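Local atomic coordinates of 3-isopropylmalate dehydratase small subunit (Campylobacter jejuni, PDB entry 3Q3W), a protein that forms the small subunit of isopropylmalate isomerase, which interconverts 2-isopropylmalate and 3-isopropylmalate through 2-isopropylmaleate. Residues 5-10 / 100-105; 12-17 / 73-78; 136-141 / 155-160. All coordinates share one frame; numbering follows the deposited sequence. Where two conformers were deposited one is given.

Interaction 1 of 3, residues 5-10 / 100-105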
ATOM      1  N   GLN A   5      -8.217 -10.215   5.327  1.00 44.14           N
ATOM      2  CA  GLN A   5      -8.676  -9.429   6.421  1.00 41.76           C
ATOM      3  C   GLN A   5      -9.810  -8.557   5.902  1.00 39.34           C
ATOM      4  O   GLN A   5      -9.739  -8.048   4.805  1.00 38.60           O
ATOM      5  CB  GLN A   5      -7.523  -8.576   6.881  1.00 41.25           C
ATOM      6  CG  GLN A   5      -7.696  -8.050   8.234  1.00 41.50           C
ATOM      7  CD  GLN A   5      -6.508  -7.219   8.652  1.00 42.35           C
ATOM      8  OE1 GLN A   5      -5.343  -7.510   8.292  1.00 42.63           O
ATOM      9  NE2 GLN A   5      -6.784  -6.174   9.388  1.00 35.21           N
ATOM     10  N   LYS A   6     -10.837  -8.379   6.707  1.00 37.47           N
ATOM     11  CA  LYS A   6     -11.954  -7.520   6.344  1.00 36.27           C
ATOM     12  C   LYS A   6     -11.560  -6.063   6.105  1.00 33.94           C
ATOM     13  O   LYS A   6     -10.803  -5.484   6.886  1.00 32.52           O
ATOM     14  CB  LYS A   6     -12.979  -7.614   7.444  1.00 37.31           C
ATOM     15  CG  LYS A   6     -14.281  -7.036   7.130  1.00 40.15           C
ATOM     16  CD  LYS A   6     -15.304  -7.389   8.230  1.00 42.82           C
ATOM     17  CE  LYS A   6     -15.412  -8.905   8.465  1.00 43.85           C
ATOM     18  NZ  LYS A   6     -16.698  -9.255   9.071  1.00 44.56           N
ATOM     19  N   PHE A   7     -12.048  -5.474   5.013  1.00 31.96           N
ATOM     20  CA  PHE A   7     -11.936  -4.024   4.792  1.00 30.12           C
ATOM     21  C   PHE A   7     -13.333  -3.470   4.466  1.00 30.72           C
ATOM     22  O   PHE A   7     -13.946  -3.864   3.485  1.00 29.92           O
ATOM     23  CB  PHE A   7     -10.953  -3.760   3.669  1.00 30.09           C
ATOM     24  CG  PHE A   7     -10.519  -2.311   3.529  1.00 30.66           C
ATOM     25  CD1 PHE A   7      -9.193  -1.990   3.545  1.00 25.80           C
ATOM     26  CD2 PHE A   7     -11.434  -1.302   3.276  1.00 31.41           C
ATOM     27  CE1 PHE A   7      -8.750  -0.695   3.365  1.00 29.89           C
ATOM     28  CE2 PHE A   7     -11.009  -0.006   3.096  1.00 32.37           C
ATOM     29  CZ  PHE A   7      -9.638   0.304   3.144  1.00 29.91           C
ATOM     30  N   ILE A   8     -13.843  -2.608   5.335  1.00 30.58           N
ATOM     31  CA  ILE A   8     -15.146  -1.946   5.146  1.00 31.86           C
ATOM     32  C   ILE A   8     -14.809  -0.450   5.076  1.00 32.22           C
ATOM     33  O   ILE A   8     -14.728   0.119   4.005  1.00 30.60           O
ATOM     34  CB  ILE A   8     -16.097  -2.308   6.295  1.00 32.51           C
ATOM     35  CG1 ILE A   8     -16.281  -3.830   6.350  1.00 33.51           C
ATOM     36  CG2 ILE A   8     -17.504  -1.608   6.142  1.00 32.66           C
ATOM     37  CD1 ILE A   8     -17.152  -4.315   7.520  1.00 30.42           C
ATOM     38  N   ILE A   9     -14.471   0.118   6.235  1.00 33.03           N
ATOM     39  CA  ILE A   9     -14.106   1.528   6.393  0.60 33.36           C
ATOM     40  C   ILE A   9     -12.749   1.514   7.069  1.00 32.37           C
ATOM     41  O   ILE A   9     -12.585   0.815   8.039  1.00 31.20           O
ATOM     42  CB  ILE A   9     -15.073   2.272   7.351  0.60 35.35           C
ATOM     43  CG1 ILE A   9     -16.554   2.074   6.970  0.60 36.58           C
ATOM     44  CG2 ILE A   9     -14.723   3.756   7.433  0.60 35.71           C
ATOM     45  CD1 ILE A   9     -17.127   3.043   5.914  0.60 38.49           C
ATOM     46  N   HIS A  10     -11.786   2.270   6.557  1.00 32.80           N
ATOM     47  CA  HIS A  10     -10.492   2.425   7.230  1.00 32.16           C
ATOM     48  C   HIS A  10     -10.023   3.880   7.180  1.00 33.20           C
ATOM     49  O   HIS A  10     -10.053   4.519   6.142  1.00 33.21           O
ATOM     50  CB  HIS A  10      -9.440   1.525   6.582  1.00 29.64           C
ATOM     51  CG  HIS A  10      -8.072   1.695   7.151  1.00 28.64           C
ATOM     52  ND1 HIS A  10      -7.702   1.170   8.371  1.00 26.73           N
ATOM     53  CD2 HIS A  10      -6.994   2.379   6.691  1.00 26.89           C
ATOM     54  CE1 HIS A  10      -6.450   1.504   8.624  1.00 29.11           C
ATOM     55  NE2 HIS A  10      -6.006   2.250   7.626  1.00 26.32           N
ATOM     56  N   ILE A 100       0.181  -1.895   6.086  1.00 20.23           N
ATOM     57  CA  ILE A 100      -0.507  -1.204   5.000  1.00 20.40           C
ATOM     58  C   ILE A 100      -1.818  -1.896   4.636  1.00 21.99           C
ATOM     59  O   ILE A 100      -1.853  -3.091   4.320  1.00 22.30           O
ATOM     60  CB  ILE A 100       0.364  -1.099   3.733  1.00 19.92           C
ATOM     61  CG1 ILE A 100       1.682  -0.413   4.046  1.00 18.12           C
ATOM     62  CG2 ILE A 100      -0.419  -0.386   2.573  1.00 21.01           C
ATOM     63  CD1 ILE A 100       1.543   0.934   4.742  1.00 15.33           C
ATOM     64  N   ARG A 101      -2.916  -1.145   4.694  1.00 22.52           N
ATOM     65  CA  ARG A 101      -4.242  -1.689   4.421  1.00 23.95           C
ATOM     66  C   ARG A 101      -4.746  -1.330   3.003  1.00 24.68           C
ATOM     67  O   ARG A 101      -5.605  -2.024   2.430  1.00 24.69           O
ATOM     68  CB  ARG A 101      -5.188  -1.157   5.479  1.00 25.73           C
ATOM     69  CG  ARG A 101      -4.888  -1.663   6.874  1.00 27.82           C
ATOM     70  CD  ARG A 101      -5.355  -3.092   7.068  1.00 33.99           C
ATOM     71  NE  ARG A 101      -6.763  -3.161   7.473  1.00 38.84           N
ATOM     72  CZ  ARG A 101      -7.727  -3.869   6.886  1.00 42.49           C
ATOM     73  NH1 ARG A 101      -8.943  -3.804   7.389  1.00 44.81           N
ATOM     74  NH2 ARG A 101      -7.516  -4.636   5.818  1.00 43.88           N
ATOM     75  N   ALA A 102      -4.233  -0.233   2.434  1.00 25.20           N
ATOM     76  CA  ALA A 102      -4.666   0.252   1.109  1.00 25.75           C
ATOM     77  C   ALA A 102      -3.548   1.009   0.415  1.00 26.26           C
ATOM     78  O   ALA A 102      -2.721   1.666   1.079  1.00 25.57           O
ATOM     79  CB  ALA A 102      -5.896   1.129   1.228  1.00 27.39           C
ATOM     80  N   ILE A 103      -3.514   0.915  -0.908  1.00 25.71           N
ATOM     81  CA  ILE A 103      -2.624   1.715  -1.728  1.00 27.36           C
ATOM     82  C   ILE A 103      -3.452   2.482  -2.762  1.00 29.51           C
ATOM     83  O   ILE A 103      -4.312   1.901  -3.407  1.00 29.92           O
ATOM     84  CB  ILE A 103      -1.606   0.851  -2.441  1.00 26.53           C
ATOM     85  CG1 ILE A 103      -0.788   0.039  -1.415  1.00 27.27           C
ATOM     86  CG2 ILE A 103      -0.718   1.708  -3.324  1.00 29.18           C
ATOM     87  CD1 ILE A 103      -0.150  -1.168  -2.039  1.00 27.40           C
ATOM     88  N   ILE A 104      -3.198   3.781  -2.893  1.00 29.73           N
ATOM     89  CA  ILE A 104      -3.808   4.629  -3.884  1.00 30.54           C
ATOM     90  C   ILE A 104      -2.741   4.896  -4.939  1.00 32.78           C
ATOM     91  O   ILE A 104      -1.629   5.337  -4.608  1.00 32.40           O
ATOM     92  CB  ILE A 104      -4.292   5.946  -3.218  1.00 31.93           C
ATOM     93  CG1 ILE A 104      -5.372   5.625  -2.182  1.00 28.80           C
ATOM     94  CG2 ILE A 104      -4.833   6.949  -4.259  1.00 32.92           C
ATOM     95  CD1 ILE A 104      -5.706   6.731  -1.279  1.00 29.66           C
ATOM     96  N   ALA A 105      -3.028   4.599  -6.199  1.00 33.11           N
ATOM     97  CA  ALA A 105      -2.098   4.872  -7.295  1.00 35.55           C
ATOM     98  C   ALA A 105      -2.931   5.044  -8.556  1.00 38.27           C
ATOM     99  O   ALA A 105      -4.105   4.721  -8.535  1.00 40.06           O
ATOM    100  CB  ALA A 105      -1.116   3.720  -7.486  1.00 34.04           C
TER

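Interaction 2 of 3, residues 12-17 / 73-78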
ATOM      1  N   GLY A  12      -6.616   6.119   8.394  1.00 32.34           N
ATOM      2  CA  GLY A  12      -5.262   6.084   8.956  1.00 30.71           C
ATOM      3  C   GLY A  12      -4.284   7.002   8.245  1.00 30.14           C
ATOM      4  O   GLY A  12      -4.622   7.684   7.271  1.00 30.18           O
ATOM      5  N   ILE A  13      -3.067   6.985   8.746  1.00 26.05           N
ATOM      6  CA  ILE A  13      -1.997   7.797   8.254  1.00 26.57           C
ATOM      7  C   ILE A  13      -1.600   7.333   6.858  1.00 25.47           C
ATOM      8  O   ILE A  13      -1.317   6.140   6.639  1.00 24.48           O
ATOM      9  CB  ILE A  13      -0.790   7.699   9.231  1.00 25.48           C
ATOM     10  CG1 ILE A  13      -1.200   8.101  10.652  1.00 28.62           C
ATOM     11  CG2 ILE A  13       0.433   8.475   8.698  1.00 27.12           C
ATOM     12  CD1 ILE A  13      -1.506   9.525  10.868  1.00 29.83           C
ATOM     13  N   ALA A  14      -1.627   8.254   5.900  1.00 24.91           N
ATOM     14  CA  ALA A  14      -1.194   7.968   4.540  1.00 24.60           C
ATOM     15  C   ALA A  14       0.181   8.580   4.267  1.00 25.83           C
ATOM     16  O   ALA A  14       0.496   9.660   4.800  1.00 24.79           O
ATOM     17  CB  ALA A  14      -2.182   8.461   3.573  1.00 26.38           C
ATOM     18  N   CYS A  15       0.970   7.883   3.439  1.00 24.58           N
ATOM     19  CA  CYS A  15       2.361   8.225   3.160  1.00 25.28           C
ATOM     20  C   CYS A  15       2.570   8.237   1.662  1.00 27.01           C
ATOM     21  O   CYS A  15       2.342   7.220   1.002  1.00 25.88           O
ATOM     22  CB  CYS A  15       3.340   7.215   3.769  1.00 23.97           C
ATOM     23  SG  CYS A  15       5.050   7.700   3.482  1.00 24.36           S
ATOM     24  N   PRO A  16       3.028   9.370   1.122  1.00 28.47           N
ATOM     25  CA  PRO A  16       3.233   9.425  -0.306  1.00 30.19           C
ATOM     26  C   PRO A  16       4.601   8.909  -0.701  1.00 30.38           C
ATOM     27  O   PRO A  16       5.598   9.260  -0.060  1.00 31.04           O
ATOM     28  CB  PRO A  16       3.106  10.919  -0.609  1.00 31.84           C
ATOM     29  CG  PRO A  16       3.589  11.585   0.621  1.00 31.85           C
ATOM     30  CD  PRO A  16       3.327  10.661   1.772  1.00 29.11           C
ATOM     31  N   LEU A  17       4.646   8.073  -1.717  1.00 29.94           N
ATOM     32  CA  LEU A  17       5.912   7.561  -2.245  1.00 31.34           C
ATOM     33  C   LEU A  17       5.980   7.897  -3.748  1.00 33.36           C
ATOM     34  O   LEU A  17       5.454   7.179  -4.601  1.00 32.29           O
ATOM     35  CB  LEU A  17       6.051   6.047  -2.013  1.00 28.68           C
ATOM     36  CG  LEU A  17       5.981   5.598  -0.554  1.00 29.80           C
ATOM     37  CD1 LEU A  17       5.963   4.006  -0.471  1.00 27.51           C
ATOM     38  CD2 LEU A  17       7.107   6.104   0.267  1.00 29.70           C
ATOM     39  N   SER A  73       2.006   4.474   9.371  1.00 23.08           N
ATOM     40  CA  SER A  73       1.319   4.577   8.064  1.00 23.12           C
ATOM     41  C   SER A  73       0.537   3.305   7.801  1.00 22.69           C
ATOM     42  O   SER A  73       1.063   2.200   8.040  1.00 22.23           O
ATOM     43  CB  SER A  73       2.334   4.834   6.935  1.00 22.35           C
ATOM     44  OG  SER A  73       2.770   6.183   6.934  1.00 24.96           O
ATOM     45  N   SER A  74      -0.709   3.430   7.334  1.00 23.33           N
ATOM     46  CA  SER A  74      -1.501   2.280   6.909  1.00 22.68           C
ATOM     47  C   SER A  74      -2.092   2.434   5.512  1.00 22.54           C
ATOM     48  O   SER A  74      -2.772   1.510   4.983  1.00 21.64           O
ATOM     49  CB  SER A  74      -2.602   1.947   7.943  1.00 23.92           C
ATOM     50  OG  SER A  74      -3.538   3.007   8.088  1.00 23.84           O
ATOM     51  N   ILE A  75      -1.816   3.581   4.897  1.00 21.38           N
ATOM     52  CA  ILE A  75      -2.138   3.867   3.491  1.00 22.09           C
ATOM     53  C   ILE A  75      -0.944   4.444   2.742  1.00 23.78           C
ATOM     54  O   ILE A  75      -0.222   5.313   3.283  1.00 24.46           O
ATOM     55  CB  ILE A  75      -3.283   4.920   3.414  1.00 23.42           C
ATOM     56  CG1 ILE A  75      -4.537   4.353   4.036  1.00 23.78           C
ATOM     57  CG2 ILE A  75      -3.569   5.313   1.983  1.00 22.43           C
ATOM     58  CD1 ILE A  75      -5.623   5.406   4.404  1.00 25.31           C
ATOM     59  N   LEU A  76      -0.743   3.996   1.504  1.00 24.47           N
ATOM     60  CA  LEU A  76       0.327   4.500   0.644  1.00 25.35           C
ATOM     61  C   LEU A  76      -0.279   5.191  -0.547  1.00 26.27           C
ATOM     62  O   LEU A  76      -1.332   4.775  -1.032  1.00 27.96           O
ATOM     63  CB  LEU A  76       1.260   3.386   0.177  1.00 24.42           C
ATOM     64  CG  LEU A  76       2.055   2.595   1.239  1.00 24.81           C
ATOM     65  CD1 LEU A  76       2.952   1.531   0.560  1.00 20.84           C
ATOM     66  CD2 LEU A  76       2.872   3.484   2.159  1.00 20.34           C
ATOM     67  N   VAL A  77       0.360   6.266  -0.999  1.00 27.46           N
ATOM     68  CA  VAL A  77      -0.025   6.920  -2.221  1.00 28.29           C
ATOM     69  C   VAL A  77       1.201   6.942  -3.117  1.00 31.31           C
ATOM     70  O   VAL A  77       2.227   7.555  -2.777  1.00 30.44           O
ATOM     71  CB  VAL A  77      -0.509   8.331  -1.936  1.00 30.35           C
ATOM     72  CG1 VAL A  77      -1.097   8.958  -3.230  1.00 29.39           C
ATOM     73  CG2 VAL A  77      -1.531   8.288  -0.863  1.00 25.40           C
ATOM     74  N   SER A  78       1.117   6.255  -4.247  1.00 32.69           N
ATOM     75  CA  SER A  78       2.231   6.142  -5.184  1.00 34.77           C
ATOM     76  C   SER A  78       1.840   6.468  -6.619  1.00 36.81           C
ATOM     77  O   SER A  78       0.724   6.861  -6.903  1.00 37.47           O
ATOM     78  CB  SER A  78       2.803   4.744  -5.130  1.00 34.02           C
ATOM     79  OG  SER A  78       4.167   4.740  -5.519  1.00 38.40           O
TER
HETATM   80  O   HOH W   1      -2.629   4.499  10.280  1.00 19.78           O

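Interaction 3 of 3, residues 136-141 / 155-160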
ATOM      1  N   ASP A 136       0.314  16.134  -3.215  1.00 41.04           N
ATOM      2  CA  ASP A 136       0.686  17.508  -2.918  1.00 43.22           C
ATOM      3  C   ASP A 136       0.109  17.933  -1.582  1.00 43.22           C
ATOM      4  O   ASP A 136       0.793  18.470  -0.718  1.00 42.76           O
ATOM      5  CB  ASP A 136       0.193  18.487  -3.963  1.00 46.48           C
ATOM      6  CG  ASP A 136       0.571  19.901  -3.607  1.00 48.51           C
ATOM      7  OD1 ASP A 136      -0.315  20.693  -3.227  1.00 49.52           O
ATOM      8  OD2 ASP A 136       1.773  20.171  -3.639  1.00 47.58           O
ATOM      9  N   GLU A 137      -1.163  17.677  -1.395  1.00 43.84           N
ATOM     10  CA  GLU A 137      -1.795  18.081  -0.164  1.00 44.80           C
ATOM     11  C   GLU A 137      -1.242  17.285   1.046  1.00 41.54           C
ATOM     12  O   GLU A 137      -1.083  17.836   2.128  1.00 41.57           O
ATOM     13  CB  GLU A 137      -3.291  17.863  -0.323  1.00 46.94           C
ATOM     14  CG  GLU A 137      -4.133  18.033   0.924  1.00 51.48           C
ATOM     15  CD  GLU A 137      -4.279  19.447   1.363  1.00 58.28           C
ATOM     16  OE1 GLU A 137      -4.247  20.347   0.491  1.00 66.52           O
ATOM     17  OE2 GLU A 137      -4.448  19.658   2.590  1.00 60.78           O
ATOM     18  N   LEU A 138      -0.999  15.987   0.854  1.00 39.14           N
ATOM     19  CA  LEU A 138      -0.588  15.114   1.956  1.00 35.73           C
ATOM     20  C   LEU A 138       0.756  15.546   2.515  1.00 34.57           C
ATOM     21  O   LEU A 138       0.998  15.542   3.734  1.00 31.69           O
ATOM     22  CB  LEU A 138      -0.526  13.657   1.464  1.00 34.87           C
ATOM     23  CG  LEU A 138      -0.377  12.540   2.504  1.00 32.17           C
ATOM     24  CD1 LEU A 138      -1.371  12.650   3.664  1.00 31.54           C
ATOM     25  CD2 LEU A 138      -0.552  11.240   1.737  1.00 28.90           C
ATOM     26  N   LYS A 139       1.640  15.913   1.611  1.00 34.27           N
ATOM     27  CA  LYS A 139       2.943  16.368   1.998  1.00 34.27           C
ATOM     28  C   LYS A 139       2.872  17.655   2.753  1.00 35.27           C
ATOM     29  O   LYS A 139       3.555  17.824   3.782  1.00 33.77           O
ATOM     30  CB  LYS A 139       3.758  16.607   0.778  1.00 36.09           C
ATOM     31  CG  LYS A 139       4.118  15.352   0.073  1.00 35.90           C
ATOM     32  CD  LYS A 139       5.168  15.666  -0.948  1.00 40.63           C
ATOM     33  CE  LYS A 139       4.694  16.567  -2.051  1.00 41.30           C
ATOM     34  NZ  LYS A 139       5.828  16.690  -2.992  1.00 43.63           N
ATOM     35  N   LYS A 140       2.066  18.578   2.223  1.00 36.15           N
ATOM     36  CA  LYS A 140       1.871  19.864   2.854  1.00 38.26           C
ATOM     37  C   LYS A 140       1.172  19.774   4.198  1.00 37.82           C
ATOM     38  O   LYS A 140       1.418  20.614   5.063  1.00 35.30           O
ATOM     39  CB  LYS A 140       1.070  20.804   1.970  1.00 40.91           C
ATOM     40  CG  LYS A 140       1.808  21.273   0.748  1.00 43.76           C
ATOM     41  CD  LYS A 140       0.921  22.179  -0.045  1.00 45.91           C
ATOM     42  CE  LYS A 140       1.658  22.739  -1.251  1.00 50.51           C
ATOM     43  NZ  LYS A 140       0.748  23.419  -2.205  1.00 52.76           N
ATOM     44  N   SER A 141       0.322  18.763   4.391  1.00 36.65           N
ATOM     45  CA  SER A 141      -0.575  18.780   5.559  1.00 37.83           C
ATOM     46  C   SER A 141       0.078  18.227   6.835  1.00 35.70           C
ATOM     47  O   SER A 141       0.842  17.235   6.804  1.00 33.49           O
ATOM     48  CB  SER A 141      -1.871  17.995   5.254  1.00 38.64           C
ATOM     49  OG  SER A 141      -2.806  18.136   6.317  1.00 43.16           O
ATOM     50  N   VAL A 155     -12.838   7.723  -1.304  1.00 42.17           N
ATOM     51  CA  VAL A 155     -11.704   8.156  -0.497  1.00 40.64           C
ATOM     52  C   VAL A 155     -11.923   9.599  -0.060  1.00 43.10           C
ATOM     53  O   VAL A 155     -12.307  10.479  -0.887  1.00 45.07           O
ATOM     54  CB  VAL A 155     -10.390   8.048  -1.292  1.00 40.12           C
ATOM     55  CG1 VAL A 155      -9.236   8.647  -0.507  1.00 34.65           C
ATOM     56  CG2 VAL A 155     -10.138   6.583  -1.675  1.00 38.03           C
ATOM     57  N   PHE A 156     -11.782   9.831   1.240  1.00 42.13           N
ATOM     58  CA  PHE A 156     -12.099  11.116   1.841  1.00 44.35           C
ATOM     59  C   PHE A 156     -10.795  11.667   2.363  1.00 45.17           C
ATOM     60  O   PHE A 156     -10.183  11.050   3.241  1.00 44.23           O
ATOM     61  CB  PHE A 156     -13.095  10.949   3.001  1.00 44.49           C
ATOM     62  CG  PHE A 156     -14.384  10.259   2.617  1.00 47.84           C
ATOM     63  CD1 PHE A 156     -15.513  11.001   2.259  1.00 49.09           C
ATOM     64  CD2 PHE A 156     -14.475   8.864   2.610  1.00 47.64           C
ATOM     65  CE1 PHE A 156     -16.714  10.384   1.909  1.00 51.02           C
ATOM     66  CE2 PHE A 156     -15.683   8.223   2.253  1.00 49.07           C
ATOM     67  CZ  PHE A 156     -16.817   8.997   1.890  1.00 50.33           C
ATOM     68  N   PHE A 157     -10.336  12.782   1.801  1.00 46.84           N
ATOM     69  CA  PHE A 157      -9.147  13.477   2.303  1.00 46.01           C
ATOM     70  C   PHE A 157      -9.453  14.965   2.456  1.00 48.86           C
ATOM     71  O   PHE A 157      -9.646  15.682   1.451  1.00 50.06           O
ATOM     72  CB  PHE A 157      -7.973  13.298   1.353  1.00 45.19           C
ATOM     73  CG  PHE A 157      -6.658  13.835   1.889  1.00 45.43           C
ATOM     74  CD1 PHE A 157      -6.341  13.766   3.254  1.00 42.88           C
ATOM     75  CD2 PHE A 157      -5.725  14.372   1.016  1.00 47.55           C
ATOM     76  CE1 PHE A 157      -5.166  14.248   3.726  1.00 40.96           C
ATOM     77  CE2 PHE A 157      -4.527  14.837   1.482  1.00 47.23           C
ATOM     78  CZ  PHE A 157      -4.243  14.783   2.857  1.00 44.39           C
ATOM     79  N   LYS A 158      -9.505  15.411   3.704  1.00 49.63           N
ATOM     80  CA  LYS A 158      -9.887  16.780   4.026  1.00 53.51           C
ATOM     81  C   LYS A 158     -11.349  16.853   3.616  1.00 56.86           C
ATOM     82  O   LYS A 158     -12.119  15.974   4.019  1.00 57.43           O
ATOM     83  CB  LYS A 158      -9.000  17.802   3.291  1.00 54.10           C
ATOM     84  CG  LYS A 158      -7.521  17.681   3.595  1.00 54.69           C
ATOM     85  CD  LYS A 158      -7.315  17.800   5.079  1.00 55.56           C
ATOM     86  CE  LYS A 158      -5.898  18.148   5.456  1.00 56.26           C
ATOM     87  NZ  LYS A 158      -5.576  17.258   6.593  1.00 54.81           N
ATOM     88  N   ASP A 159     -11.714  17.851   2.805  1.00 59.76           N
ATOM     89  CA  ASP A 159     -13.065  17.979   2.264  1.00 62.95           C
ATOM     90  C   ASP A 159     -13.260  17.433   0.831  1.00 62.72           C
ATOM     91  O   ASP A 159     -14.371  17.543   0.274  1.00 65.17           O
ATOM     92  CB  ASP A 159     -13.480  19.453   2.296  1.00 66.32           C
ATOM     93  CG  ASP A 159     -13.923  19.911   3.683  1.00 69.26           C
ATOM     94  OD1 ASP A 159     -14.795  20.817   3.754  1.00 73.13           O
ATOM     95  OD2 ASP A 159     -13.397  19.374   4.688  1.00 69.89           O
ATOM     96  N   LYS A 160     -12.211  16.843   0.251  1.00 60.00           N
ATOM     97  CA  LYS A 160     -12.260  16.280  -1.102  1.00 59.80           C
ATOM     98  C   LYS A 160     -12.604  14.800  -1.142  1.00 57.05           C
ATOM     99  O   LYS A 160     -12.170  14.046  -0.298  1.00 55.04           O
ATOM    100  CB  LYS A 160     -10.929  16.444  -1.799  1.00 59.38           C
ATOM    101  CG  LYS A 160     -10.418  17.837  -1.797  1.00 63.44           C
ATOM    102  CD  LYS A 160      -9.066  17.896  -2.470  1.00 65.09           C
ATOM    103  CE  LYS A 160      -8.638  19.346  -2.647  1.00 67.35           C
ATOM    104  NZ  LYS A 160      -7.161  19.397  -2.765  1.00 67.48           N
TER

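Interaction 1 of 3, residues 5-10 / 100-105
R101 reaches across to the 5-10 segment, and each part of its long side chain finds a different kind of partner there. The one hydrogen bond runs from R101 NH1 to the backbone oxygen K6 O. At 2.6 Å it is short, with an N-H...O angle of 156°, and the acceptor lies close to the guanidinium plane, so the group is gripped at its edge. Both faces are covered, one by a stack and one by a ring carbon. The amide of Q5 stacks on the first, its plane only 19° from that of the guanidinium and Q5 NE2 3.5 Å from R101 CZ; F7 CD1 comes over the opposite face, off-centre, with the phenyl ring steeply inclined. Bends at chi2 and chi3 fold the arginine back into this slot. Nearer the backbone the contacts are weaker and involve ring and aliphatic carbons. R101 CB sits over one face of the H10 ring, 4.1 Å from its centroid, a CH-pi contact, while H10 NE2 is hydrogen-bonded to S74. The F7 ring also directs its edge at the backbone, F7 CE1 lying 3.5 Å from R101 O, and the same carbon packs on the methyl of A102. R101 thus ties the lead-in of strand 9-17 to the start of strand 102-105, two non-adjacent strands of the sheet in the aconitase C-terminal (swivel) domain.

Interaction 2 of 3, residues 12-17 / 73-78
I13 O takes two backbone donors from the facing strand, S74 N at 2.9 Å and I75 N at 3.1 Å, and from this fork the parallel ladder between 12-17 and 73-78 sets off. S74 N lies in the carbonyl plane of I13, whereas I75 N is tilted from it. The regular alternation follows: C15 N donates to I75 O, C15 O accepts from V77 N, and L17 N closes on V77 O at 2.7 Å. The last link is a side-chain one, S78 OG donating to L17 O at 2.9 Å. With its hydroxyl anti to the backbone N (chi1 -154°), S78 turns OG onto that carbonyl.

Side chains alternate about this ladder. A14, P16, I75 and V77 share one face, where A14 CB meets I75 CB at 3.7 Å. C15, L17, L76 and S78 occupy the other; there both methyls of L76 lie near L17 CD1, L76 CD1 at 4.0 Å from it, and L76 CD2 also meets C15 CB. S73 OG also comes close to C15 CB, but its hydrogen bond goes to Y70 O.

At the opening end a water bridges I13 N and S74 OG, and S74 OG is itself bonded to H10 NE2, which ties the serine to the start of strand 9-17. P16 O is held by N64 ND2.

The pair occupies the middle of the mixed sheet. Strand 73-78 has strand 102-105 on its far side, and strand 9-17 has the antiparallel strand 145-149 on its own; helix 128-140 covers the face of A14, P16 and V77 through I134, V135, L138 and K139.

Interaction 3 of 3, residues 136-141 / 155-160
F157 presses the far end of its ring against one flank of the helix that ends at K140. F157 CE2 comes within 3.3 Å of E137 CG, so the glutamate offers its aliphatic stem to the ring, while F157 CZ lies 3.7 Å from L138 CD1. The phenylalanine and leucine side chains cross at about a right angle. K158, next in sequence, folds back so that its CG stands over the centre of one face of the same ring.

Polar contacts gather round K158 and E137. K158 NZ donates to S141 OG at 2.9 Å, just where the chain leaves the helix; S141 OG is also hydrogen-bonded to D143 O. The carboxylate of E137, bent away from the ring at chi2 (72°), crosses the K158 chain at a slant, E137 OE2 being 3.5 Å from K158 CE. K160 NZ stays 4.5 Å from E137 OE1, beyond a salt bridge, and pairs with E133 instead.

The type II' turn from F157 to K160 joins strands 154-157 and 160-163 as a hairpin at the sheet's edge. Helix 128-140 meets this hairpin with one flank and strand 9-17 with another, L138 resting on A14 and P16, while F157 also touches I146 of strand 145-149.

How the interactions relate
Interaction 2 is the buried contact of the three, built on a main-chain ladder at the middle of the sheet; interactions 1 and 3 are partly buried and combine a phenylalanine ring with long, polar-ended side chains. Interactions 1 and 2 share strand 9-17 and meet directly, the backbone bond from R101 N to S74 O joining strand 73-78 to the segment that leads into its other neighbour, 102-105. Interaction 3, about 17 Å between centres from interaction 1, adds a helix and an edge hairpin, and L138 carries it onto A14, P16 and V77 of interaction 2. Against interaction 1 it makes one slight touch, V155 on I104.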